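Local atomic coordinates of RNA-dependent RNA Polymerase (Bombyx mori cytoplasmic polyhedrosis virus, PDB entry 6TZ0), a protein that catalyses template-directed RNA synthesis, making plus strands from the double-stranded viral genome and, after core assembly, the complementary minus strands. Residues 371-376 with 380-385; 836-841 with 845-850; 871-876 with 1186-1191. All blocks are in the same frame, centred on the assembly; numbering follows the deposited sequence.

Contact 1. Residues 371-376 with 380-385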
# COMPACT_ATOMS: atom_id res chain seq x y z
N VAL A 371 14.32 -23.72 16.89
CA VAL A 371 14.03 -22.72 17.91
C VAL A 371 15.03 -22.89 19.05
O VAL A 371 15.08 -23.95 19.67
CB VAL A 371 12.59 -22.86 18.43
CG1 VAL A 371 12.35 -21.96 19.62
CG2 VAL A 371 11.63 -22.51 17.33
N LEU A 372 15.81 -21.85 19.31
CA LEU A 372 16.86 -21.92 20.32
C LEU A 372 16.42 -21.39 21.68
O LEU A 372 16.78 -21.96 22.71
CB LEU A 372 18.09 -21.15 19.85
CG LEU A 372 18.81 -21.66 18.61
CD1 LEU A 372 19.89 -20.69 18.21
CD2 LEU A 372 19.39 -23.03 18.85
N MET A 373 15.68 -20.29 21.69
CA MET A 373 15.16 -19.70 22.92
C MET A 373 13.66 -19.49 22.75
O MET A 373 13.20 -19.17 21.65
CB MET A 373 15.86 -18.37 23.23
CG MET A 373 15.52 -17.79 24.57
SD MET A 373 16.23 -16.18 24.93
CE MET A 373 17.94 -16.63 25.17
N SER A 374 12.91 -19.67 23.82
CA SER A 374 11.47 -19.77 23.69
C SER A 374 10.76 -19.19 24.90
O SER A 374 11.20 -19.34 26.04
CB SER A 374 11.05 -21.23 23.49
OG SER A 374 9.66 -21.34 23.40
N ASN A 375 9.60 -18.59 24.64
CA ASN A 375 8.71 -18.02 25.64
C ASN A 375 8.08 -19.14 26.48
O ASN A 375 8.17 -20.32 26.16
CB ASN A 375 7.63 -17.21 24.92
CG ASN A 375 6.93 -16.24 25.81
OD1 ASN A 375 7.22 -16.15 27.01
ND2 ASN A 375 5.99 -15.50 25.24
N THR A 376 7.43 -18.75 27.58
CA THR A 376 6.68 -19.71 28.39
C THR A 376 5.41 -20.20 27.71
O THR A 376 4.89 -21.25 28.09
CB THR A 376 6.34 -19.11 29.75
OG1 THR A 376 5.63 -17.88 29.57
CG2 THR A 376 7.60 -18.86 30.55
N SER A 380 8.55 -18.47 19.88
CA SER A 380 9.97 -18.35 19.59
C SER A 380 10.48 -16.94 19.85
O SER A 380 9.86 -15.95 19.44
CB SER A 380 10.23 -18.74 18.14
OG SER A 380 11.60 -18.58 17.81
N LEU A 381 11.62 -16.86 20.53
CA LEU A 381 12.37 -15.63 20.72
C LEU A 381 13.70 -15.62 19.99
O LEU A 381 14.22 -14.54 19.71
CB LEU A 381 12.62 -15.41 22.22
CG LEU A 381 11.45 -14.96 23.08
CD1 LEU A 381 11.78 -15.07 24.52
CD2 LEU A 381 11.17 -13.52 22.79
N LYS A 382 14.25 -16.78 19.66
CA LYS A 382 15.53 -16.89 18.99
C LYS A 382 15.56 -18.20 18.23
O LYS A 382 15.17 -19.23 18.75
CB LYS A 382 16.67 -16.84 20.01
CG LYS A 382 18.04 -16.72 19.42
CD LYS A 382 19.07 -16.72 20.52
CE LYS A 382 18.96 -15.45 21.34
NZ LYS A 382 19.35 -14.25 20.56
N GLN A 383 16.05 -18.15 16.99
CA GLN A 383 15.97 -19.31 16.12
C GLN A 383 17.04 -19.23 15.04
O GLN A 383 17.57 -18.16 14.75
CB GLN A 383 14.56 -19.42 15.53
CG GLN A 383 14.10 -18.15 14.89
CD GLN A 383 12.67 -18.21 14.46
OE1 GLN A 383 12.01 -19.23 14.64
NE2 GLN A 383 12.17 -17.13 13.89
N LYS A 384 17.34 -20.39 14.46
CA LYS A 384 18.48 -20.53 13.57
C LYS A 384 18.21 -21.71 12.65
O LYS A 384 17.58 -22.69 13.05
CB LYS A 384 19.77 -20.74 14.37
CG LYS A 384 21.06 -20.65 13.59
CD LYS A 384 22.24 -20.80 14.52
CE LYS A 384 23.54 -20.49 13.81
NZ LYS A 384 23.86 -21.48 12.75
N TYR A 385 18.68 -21.61 11.41
CA TYR A 385 18.44 -22.66 10.42
C TYR A 385 19.53 -23.72 10.45
O TYR A 385 20.71 -23.41 10.60
CB TYR A 385 18.33 -22.07 9.02
CG TYR A 385 16.99 -21.44 8.76
CD1 TYR A 385 15.92 -22.21 8.34
CD2 TYR A 385 16.78 -20.09 8.96
CE1 TYR A 385 14.69 -21.66 8.12
CE2 TYR A 385 15.55 -19.52 8.73
CZ TYR A 385 14.51 -20.32 8.32
OH TYR A 385 13.28 -19.76 8.11

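Contact 2. Residues 836-841 with 845-850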
# COMPACT_ATOMS: atom_id res chain seq x y z
N TRP A 836 -8.46 30.80 -23.00
CA TRP A 836 -8.25 30.38 -21.62
C TRP A 836 -7.28 29.21 -21.52
O TRP A 836 -6.65 29.01 -20.47
CB TRP A 836 -9.59 30.00 -20.99
CG TRP A 836 -9.49 29.64 -19.56
CD1 TRP A 836 -9.38 30.49 -18.50
CD2 TRP A 836 -9.38 28.32 -19.02
NE1 TRP A 836 -9.26 29.78 -17.33
CE2 TRP A 836 -9.25 28.44 -17.63
CE3 TRP A 836 -9.38 27.05 -19.59
CZ2 TRP A 836 -9.14 27.34 -16.80
CZ3 TRP A 836 -9.27 25.96 -18.77
CH2 TRP A 836 -9.16 26.11 -17.38
N LEU A 837 -7.12 28.44 -22.60
CA LEU A 837 -6.21 27.31 -22.61
C LEU A 837 -4.75 27.71 -22.48
O LEU A 837 -3.92 26.89 -22.10
CB LEU A 837 -6.38 26.49 -23.89
CG LEU A 837 -7.67 25.70 -24.06
CD1 LEU A 837 -7.74 25.11 -25.46
CD2 LEU A 837 -7.72 24.60 -23.04
N PHE A 838 -4.40 28.96 -22.77
CA PHE A 838 -3.00 29.33 -22.91
C PHE A 838 -2.57 30.37 -21.88
O PHE A 838 -1.61 31.10 -22.12
CB PHE A 838 -2.76 29.86 -24.32
CG PHE A 838 -3.35 28.98 -25.39
CD1 PHE A 838 -2.79 27.75 -25.69
CD2 PHE A 838 -4.46 29.39 -26.10
CE1 PHE A 838 -3.34 26.95 -26.67
CE2 PHE A 838 -5.00 28.59 -27.08
CZ PHE A 838 -4.44 27.37 -27.37
N MET A 839 -3.25 30.43 -20.75
CA MET A 839 -3.08 31.55 -19.84
C MET A 839 -2.43 31.15 -18.52
O MET A 839 -2.46 29.98 -18.13
CB MET A 839 -4.44 32.21 -19.58
CG MET A 839 -4.91 33.10 -20.71
SD MET A 839 -3.91 34.60 -20.88
CE MET A 839 -2.82 34.22 -22.26
N PRO A 840 -1.78 32.10 -17.84
CA PRO A 840 -1.35 31.85 -16.46
C PRO A 840 -2.56 31.62 -15.56
O PRO A 840 -3.52 32.39 -15.58
CB PRO A 840 -0.61 33.13 -16.08
CG PRO A 840 -0.20 33.71 -17.36
CD PRO A 840 -1.27 33.38 -18.34
N ARG A 841 -2.51 30.51 -14.82
CA ARG A 841 -3.58 29.96 -13.99
C ARG A 841 -4.82 29.58 -14.79
O ARG A 841 -5.88 29.35 -14.20
CB ARG A 841 -3.96 30.90 -12.84
CG ARG A 841 -2.84 31.13 -11.84
CD ARG A 841 -3.23 32.16 -10.81
NE ARG A 841 -4.34 31.72 -9.98
CZ ARG A 841 -4.21 31.00 -8.87
NH1 ARG A 841 -5.29 30.64 -8.19
NH2 ARG A 841 -3.01 30.63 -8.46
N TYR A 845 -1.41 25.67 -21.57
CA TYR A 845 -1.15 24.71 -22.62
C TYR A 845 -0.29 25.35 -23.71
O TYR A 845 -0.35 26.56 -23.91
CB TYR A 845 -2.48 24.22 -23.21
CG TYR A 845 -2.38 23.02 -24.09
CD1 TYR A 845 -2.18 21.77 -23.54
CD2 TYR A 845 -2.46 23.14 -25.46
CE1 TYR A 845 -2.07 20.67 -24.33
CE2 TYR A 845 -2.35 22.04 -26.26
CZ TYR A 845 -2.16 20.81 -25.69
OH TYR A 845 -2.04 19.70 -26.47
N PRO A 846 0.58 24.57 -24.38
CA PRO A 846 1.39 25.14 -25.46
C PRO A 846 0.56 25.60 -26.65
O PRO A 846 -0.36 24.91 -27.09
CB PRO A 846 2.31 23.98 -25.84
CG PRO A 846 2.40 23.17 -24.63
CD PRO A 846 1.06 23.24 -23.99
N ALA A 847 0.90 26.77 -27.17
CA ALA A 847 0.07 27.47 -28.14
C ALA A 847 0.61 27.33 -29.56
O ALA A 847 1.77 27.02 -29.79
CB ALA A 847 -0.03 28.95 -27.77
N TYR A 848 -0.29 27.55 -30.51
CA TYR A 848 0.01 27.63 -31.93
C TYR A 848 0.37 29.06 -32.30
O TYR A 848 0.17 29.97 -31.49
CB TYR A 848 -1.19 27.10 -32.71
CG TYR A 848 -1.37 25.61 -32.63
CD1 TYR A 848 -0.71 24.77 -33.52
CD2 TYR A 848 -2.17 25.04 -31.66
CE1 TYR A 848 -0.86 23.41 -33.45
CE2 TYR A 848 -2.33 23.68 -31.58
CZ TYR A 848 -1.67 22.87 -32.48
OH TYR A 848 -1.82 21.51 -32.41
N PRO A 849 0.95 29.31 -33.49
CA PRO A 849 1.25 30.69 -33.90
C PRO A 849 0.02 31.59 -33.99
O PRO A 849 -0.91 31.32 -34.74
CB PRO A 849 1.91 30.51 -35.26
CG PRO A 849 2.54 29.21 -35.18
CD PRO A 849 1.65 28.35 -34.37
N PHE A 850 0.04 32.67 -33.21
CA PHE A 850 -0.91 33.76 -33.33
C PHE A 850 -0.36 34.82 -34.26
O PHE A 850 0.84 35.11 -34.24
CB PHE A 850 -1.21 34.38 -31.96
CG PHE A 850 -2.05 33.52 -31.07
CD1 PHE A 850 -3.43 33.53 -31.18
CD2 PHE A 850 -1.46 32.70 -30.12
CE1 PHE A 850 -4.21 32.74 -30.37
CE2 PHE A 850 -2.24 31.91 -29.30
CZ PHE A 850 -3.61 31.93 -29.43

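Contact 3. Residues 871-876 with 1186-1191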
# COMPACT_ATOMS: atom_id res chain seq x y z
N LYS A 871 3.92 31.86 -19.05
CA LYS A 871 2.86 31.93 -20.05
C LYS A 871 2.31 33.34 -20.24
O LYS A 871 1.60 33.60 -21.21
CB LYS A 871 1.73 30.97 -19.68
CG LYS A 871 2.13 29.52 -19.68
CD LYS A 871 2.49 29.06 -21.08
CE LYS A 871 1.26 28.99 -21.95
NZ LYS A 871 1.58 28.48 -23.30
N ARG A 872 2.63 34.27 -19.33
CA ARG A 872 2.17 35.65 -19.46
C ARG A 872 2.92 36.39 -20.57
O ARG A 872 2.41 37.40 -21.08
CB ARG A 872 2.31 36.35 -18.11
CG ARG A 872 1.69 37.73 -18.03
CD ARG A 872 1.68 38.31 -16.64
NE ARG A 872 1.23 39.70 -16.69
CZ ARG A 872 -0.05 40.07 -16.66
NH1 ARG A 872 -0.36 41.36 -16.71
NH2 ARG A 872 -1.01 39.16 -16.57
N ARG A 873 4.08 35.89 -20.99
CA ARG A 873 4.85 36.52 -22.05
C ARG A 873 4.16 36.41 -23.41
O ARG A 873 4.51 37.16 -24.33
CB ARG A 873 6.24 35.89 -22.08
CG ARG A 873 7.29 36.60 -22.91
CD ARG A 873 8.62 35.92 -22.79
NE ARG A 873 9.62 36.56 -23.64
CZ ARG A 873 9.88 36.20 -24.89
NH1 ARG A 873 9.22 35.19 -25.44
NH2 ARG A 873 10.80 36.84 -25.58
N LEU A 874 3.18 35.51 -23.56
CA LEU A 874 2.45 35.42 -24.82
C LEU A 874 1.58 36.65 -25.05
O LEU A 874 1.36 37.04 -26.20
CB LEU A 874 1.60 34.15 -24.83
CG LEU A 874 0.90 33.79 -26.14
CD1 LEU A 874 1.93 33.49 -27.22
CD2 LEU A 874 -0.04 32.62 -25.94
N LEU A 875 1.11 37.29 -23.97
CA LEU A 875 0.36 38.53 -24.07
C LEU A 875 1.18 39.64 -24.70
O LEU A 875 0.64 40.47 -25.44
CB LEU A 875 -0.10 38.99 -22.68
CG LEU A 875 -1.02 38.13 -21.83
CD1 LEU A 875 -1.17 38.77 -20.46
CD2 LEU A 875 -2.36 37.96 -22.49
N TYR A 876 2.48 39.66 -24.44
CA TYR A 876 3.38 40.65 -24.99
C TYR A 876 3.94 40.23 -26.34
O TYR A 876 4.23 41.09 -27.17
CB TYR A 876 4.51 40.91 -24.01
CG TYR A 876 4.04 41.56 -22.73
CD1 TYR A 876 3.91 42.93 -22.64
CD2 TYR A 876 3.71 40.79 -21.62
CE1 TYR A 876 3.48 43.53 -21.48
CE2 TYR A 876 3.27 41.38 -20.46
CZ TYR A 876 3.15 42.75 -20.40
OH TYR A 876 2.72 43.35 -19.25
N ILE A 1186 15.11 28.88 -26.07
CA ILE A 1186 15.60 27.82 -26.94
C ILE A 1186 14.76 26.55 -26.79
O ILE A 1186 14.43 25.90 -27.78
CB ILE A 1186 17.10 27.59 -26.70
CG1 ILE A 1186 17.88 28.78 -27.25
CG2 ILE A 1186 17.59 26.34 -27.39
CD1 ILE A 1186 19.29 28.86 -26.76
N LEU A 1187 14.35 26.22 -25.56
CA LEU A 1187 13.44 25.08 -25.40
C LEU A 1187 12.05 25.36 -25.96
O LEU A 1187 11.37 24.43 -26.39
CB LEU A 1187 13.30 24.69 -23.93
CG LEU A 1187 14.40 23.96 -23.18
CD1 LEU A 1187 13.96 23.83 -21.75
CD2 LEU A 1187 14.65 22.60 -23.79
N ARG A 1188 11.61 26.62 -25.95
CA ARG A 1188 10.26 26.94 -26.37
C ARG A 1188 10.09 26.83 -27.88
O ARG A 1188 8.97 26.58 -28.36
CB ARG A 1188 9.91 28.34 -25.85
CG ARG A 1188 8.51 28.88 -26.10
CD ARG A 1188 8.52 29.88 -27.23
NE ARG A 1188 7.22 30.52 -27.42
CZ ARG A 1188 6.85 31.64 -26.83
NH1 ARG A 1188 7.67 32.26 -26.00
NH2 ARG A 1188 5.65 32.15 -27.07
N SER A 1189 11.16 26.97 -28.65
CA SER A 1189 11.07 27.12 -30.10
C SER A 1189 12.06 26.22 -30.82
O SER A 1189 12.84 26.66 -31.66
CB SER A 1189 11.30 28.57 -30.50
OG SER A 1189 12.61 28.97 -30.18
N ILE A 1190 12.05 24.92 -30.50
CA ILE A 1190 12.99 24.00 -31.12
C ILE A 1190 12.56 23.68 -32.55
O ILE A 1190 13.38 23.30 -33.40
CB ILE A 1190 13.13 22.73 -30.27
CG1 ILE A 1190 13.30 23.12 -28.83
CG2 ILE A 1190 14.38 21.94 -30.64
CD1 ILE A 1190 13.34 21.99 -27.89
N THR A 1191 11.27 23.86 -32.84
CA THR A 1191 10.71 23.42 -34.12
C THR A 1191 11.20 24.27 -35.28
O THR A 1191 11.31 23.78 -36.41
CB THR A 1191 9.19 23.44 -34.06
OG1 THR A 1191 8.75 24.79 -33.83
CG2 THR A 1191 8.70 22.58 -32.94

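Contact 1. Residues 371-376 with 380-385
Met373 and Lys382 leave their strands in much the same way: each swings CG anti to its own backbone N (chi1 -172° and -171°), stays extended at chi2 and bends at chi3. Antiparallel pairing of the backbones sets CB of Met373 3.7 Å from CB of Lys382; from there the two chains cross at a slant, and their similar torsions let them meet again further out, where Met373 CE is 4.1 Å from Lys382 CE. Beyond that point Lys382 carries NZ off from residues 371-376. This pair marks the middle of an antiparallel beta hairpin, strand 370-375 with strand 380-384, whose ladder is interrupted by two classic beta bulges. In the first, Leu372 and Met373 both face Lys382, and its carbonyl is gripped twice: Leu372 N donates to Lys382 O at 2.8 Å, Met373 N to the same oxygen at 3.2 Å, the second bond being the straighter (169° at the hydrogen). In the second, the roles are exchanged, and Met373 O receives Leu381 N at 3.0 Å and Lys382 N at 3.3 Å. Both of these donors come in from above the same face of the Met373 carbonyl plane. The other face of the sheet carries Val371, whose two methyl groups both face the Ser380 side chain, CG1 being 3.9 Å from Ser380 OG. Leu372 CD1 meets Lys384 CB at 3.8 Å near solvent. Strand 380-384 is the outermost of a four-stranded antiparallel sheet, and strand 370-375 pairs on its other side with strand 585-591. Behind Leu381 lies helix 604-614, where Trp606 NE1 donates to Leu381 O.

Contact 2. Residues 836-841 with 845-850
Leu837 and Tyr845 pinch together a loop within the long irregular connection between strands 827-831 and 867-868. The single backbone bond of the contact does this: Tyr845 N donates to Leu837 O at 2.8 Å. Leu837 belongs to the end of a short 3-10 segment, so the bond ties the close of that turn to a chain with no regular structure of its own. Phe838, the next residue, fills the angle between the two arms. Its CG stands beside the backbone N (chi1 -48°), which lays the ring against residues 845-850, edge first. Tyr845 O lies in the ring plane, 3.2 Å from Phe838 CD1, and Pro846 O sits near the same plane, 3.6 Å from Phe838 CE1. Two carbonyl oxygens thus lie at the edge of the ring, and the first of them, Tyr845 O, is also hydrogen-bonded by Lys871 NZ. Over the centre of one ring face lies Leu837 CB, supplied by the preceding residue. The loop folds back on itself with one backbone bond between residues 836-841 and 845-850 and a buried aromatic cluster round Phe838. Further contacts round the ring are apolar: Ala847 CB points back at Phe838 CD1 (3.7 Å), Tyr845 CD2 is 4.1 Å from Phe838 CE1, and Phe838 CD2 meets the edge of the Phe850 ring, 4.3 Å from its CZ. Helix 774-786 packs against the cluster through Phe782 and also takes the hydroxyl of Tyr845, which hydrogen-bonds to Lys778 O. Phe850, for its part, makes edge-to-face stacks with Tyr900 and Phe902.

Contact 3. Residues 871-876 with 1186-1191
Arg873 and Leu874 of residues 871-876, which run into helix 873-878, meet Arg1188 at the end of helix 1174-1188, so the contact joins two helices more than 300 residues apart in the C-terminal region, probably the part corresponding to the C-terminal bracelet of reoviral polymerases. Charge governs the first interaction. Extended from CG to NE, Arg873 carries its guanidinium out toward Arg1188; Arg873 NH1 and Arg1188 NH1 come within 3.4 Å, and because both are donors no hydrogen bond forms. The Arg1188 nitrogen lies at the edge of the Arg873 guanidinium, in its plane, while the two planes are turned 71° apart. Anions and acceptors round about make the approach tolerable: Glu861 forms salt bridges with Arg1188 and with Lys871, and Arg873 NH2 donates to Tyr1022 O while its guanidinium makes a cation-pi contact with the Tyr1022 ring. These partners probably offset much of the local positive charge. The second interaction is van der Waals packing of a methyl group against a guanidinium edge. Leu874 crosses Arg1188 at about a right angle, and its CD1 abuts the guanidinium in plane, 4.0 Å from Arg1188 NH2.

In the fold
Contact 1 comes first along the chain and stands apart: its centre is 68 Å from those of contacts 2 and 3, on the opposite side of the chain's centre, at the surface of the central polymerase region. Contacts 2 and 3 follow in series and are neighbours, with centres about 10 Å apart. They touch directly, Lys871 NZ lying 2.8 Å from Tyr845 O in a probable hydrogen bond, and Met839 packs on Leu875 of helix 873-878. Glu861 serves both, accepting from Ala847 N as well as pairing with Lys871 and Arg1188. The irregular loop 836-850 is thereby fastened to the C-terminal region, far from the hairpin.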